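Local structure of ArsR family transcriptional regulator (Staphylococcus aureus, 6CDB) at residues Gly43-Ser46 and His47-Leu51. The protein is a zinc-responsive transcriptional repressor of the ArsR family that probably binds DNA through a winged helix-turn-helix domain. The protein carries 1 engineered substitution. Numbering follows the deposited sequence.
Sequences GHIS and HQLNL
The carbonyl oxygens of Gly43, His44 and Ile45 accept the amide N-H groups of His47, Gln48 and Leu49 in three consecutive i+4 helical hydrogen bonds, all with N-H...O angles close to 162°, before Asn50 takes a positive phi and ends the helix. The next bond spans one residue more: Leu51 N reaches Ser46 O at 3.1 Å, lying in the carbonyl plane on a lone pair. With the weak bond from Asn50 N to His47 O inside it and Asn50 at positive phi, this i+5 bond makes the helix end a Schellman motif.

The side chain of Ser46 answers in the reverse direction. Its hydroxyl donates to Leu51 O, with OG and O 2.7 Å apart and OG nearly on the extension of the carbonyl bond (C=O...OG 169°). A chi1 of 149°, away from a staggered value, brings OG to this acceptor.

On the inner face of the helix Ile45 and Leu49 lie side by side and point the same way. Ile45 CG2, anti to its own nitrogen, meets Leu49 CD1 at 3.7 Å. Ile45 and Leu51 continue this apolar surface onto Val56 of helix 53-65, while Leu49 packs on Ile31 and Leu34 of helix 26-37. On the outer side, Gln48 CB sits over one face of the His44 imidazole, 4.5 Å from CE1, a loose contact.

Helices 42-49 and 53-65 form the helix-turn-helix expected of this family, and the contact shapes the start of its turn. With Ser46 O taking the amide of Leu51 and Ser46 OG giving to its carbonyl, the chain is probably held in a defined path as it leaves the helix.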
loop_
_atom_site.group_PDB
_atom_site.type_symbol
_atom_site.label_atom_id
_atom_site.label_comp_id
_atom_site.label_asym_id
_atom_site.label_seq_id
_atom_site.Cartn_x
_atom_site.Cartn_y
_atom_site.Cartn_z
ATOM N N GLY A 43 -2.663 -24.720 -3.282
ATOM C CA GLY A 43 -2.827 -25.702 -2.219
ATOM C C GLY A 43 -1.967 -25.399 -1.007
ATOM O O GLY A 43 -2.420 -25.510 0.136
ATOM N N HIS A 44 -0.728 -24.975 -1.238
ATOM C CA HIS A 44 0.150 -24.659 -0.118
ATOM C C HIS A 44 -0.293 -23.396 0.610
ATOM O O HIS A 44 -0.272 -23.351 1.847
ATOM C CB HIS A 44 1.589 -24.512 -0.602
ATOM C CG HIS A 44 2.546 -24.156 0.489
ATOM N ND1 HIS A 44 2.986 -22.867 0.704
ATOM C CD2 HIS A 44 3.126 -24.916 1.451
ATOM C CE1 HIS A 44 3.806 -22.850 1.740
ATOM N NE2 HIS A 44 3.910 -24.080 2.209
ATOM N N ILE A 45 -0.681 -22.354 -0.133
ATOM C CA ILE A 45 -1.179 -21.132 0.499
ATOM C C ILE A 45 -2.395 -21.449 1.352
ATOM O O ILE A 45 -2.481 -21.066 2.526
ATOM C CB ILE A 45 -1.518 -20.076 -0.568
ATOM C CG1 ILE A 45 -0.268 -19.678 -1.368
ATOM C CG2 ILE A 45 -2.190 -18.850 0.084
ATOM C CD1 ILE A 45 -0.579 -18.928 -2.659
ATOM N N SER A 46 -3.351 -22.168 0.760
ATOM C CA SER A 46 -4.574 -22.553 1.448
ATOM C C SER A 46 -4.264 -23.314 2.732
ATOM O O SER A 46 -4.773 -22.973 3.808
ATOM C CB SER A 46 -5.425 -23.388 0.499
ATOM O OG SER A 46 -6.178 -24.337 1.223
ATOM N N HIS A 47 -3.399 -24.332 2.640
ATOM C CA HIS A 47 -3.062 -25.127 3.819
ATOM C C HIS A 47 -2.371 -24.281 4.884
ATOM O O HIS A 47 -2.735 -24.327 6.065
ATOM C CB HIS A 47 -2.171 -26.294 3.416
ATOM C CG HIS A 47 -1.710 -27.118 4.573
ATOM N ND1 HIS A 47 -0.419 -27.074 5.049
ATOM C CD2 HIS A 47 -2.377 -27.991 5.363
ATOM C CE1 HIS A 47 -0.301 -27.906 6.069
ATOM N NE2 HIS A 47 -1.475 -28.474 6.282
ATOM N N GLN A 48 -1.381 -23.483 4.479
ATOM C CA GLN A 48 -0.598 -22.713 5.439
ATOM C C GLN A 48 -1.449 -21.672 6.160
ATOM O O GLN A 48 -1.299 -21.481 7.373
ATOM C CB GLN A 48 0.586 -22.046 4.732
ATOM C CG GLN A 48 1.652 -21.500 5.677
ATOM C CD GLN A 48 1.887 -22.411 6.888
ATOM O OE1 GLN A 48 2.500 -23.481 6.773
ATOM N NE2 GLN A 48 1.390 -21.985 8.057
ATOM N N LEU A 49 -2.339 -20.981 5.438
ATOM C CA LEU A 49 -3.130 -19.907 6.042
ATOM C C LEU A 49 -4.472 -20.380 6.597
ATOM O O LEU A 49 -5.168 -19.593 7.238
ATOM C CB LEU A 49 -3.366 -18.776 5.022
ATOM C CG LEU A 49 -2.087 -18.166 4.443
ATOM C CD1 LEU A 49 -2.400 -17.103 3.393
ATOM C CD2 LEU A 49 -1.223 -17.580 5.559
ATOM N N ASN A 50 -4.835 -21.641 6.388
ATOM C CA ASN A 50 -6.145 -22.163 6.779
ATOM C C ASN A 50 -7.263 -21.365 6.109
ATOM O O ASN A 50 -8.179 -20.840 6.755
ATOM C CB ASN A 50 -6.314 -22.203 8.299
ATOM C CG ASN A 50 -7.438 -23.132 8.724
ATOM O OD1 ASN A 50 -8.352 -22.745 9.453
ATOM N ND2 ASN A 50 -7.389 -24.361 8.236
ATOM N N LEU A 51 -7.167 -21.277 4.787
ATOM C CA LEU A 51 -8.162 -20.674 3.918
ATOM C C LEU A 51 -8.521 -21.697 2.852
ATOM O O LEU A 51 -7.680 -22.507 2.455
ATOM C CB LEU A 51 -7.624 -19.379 3.272
ATOM C CG LEU A 51 -7.188 -18.302 4.270
ATOM C CD1 LEU A 51 -6.422 -17.156 3.591
ATOM C CD2 LEU A 51 -8.431 -17.780 5.030
#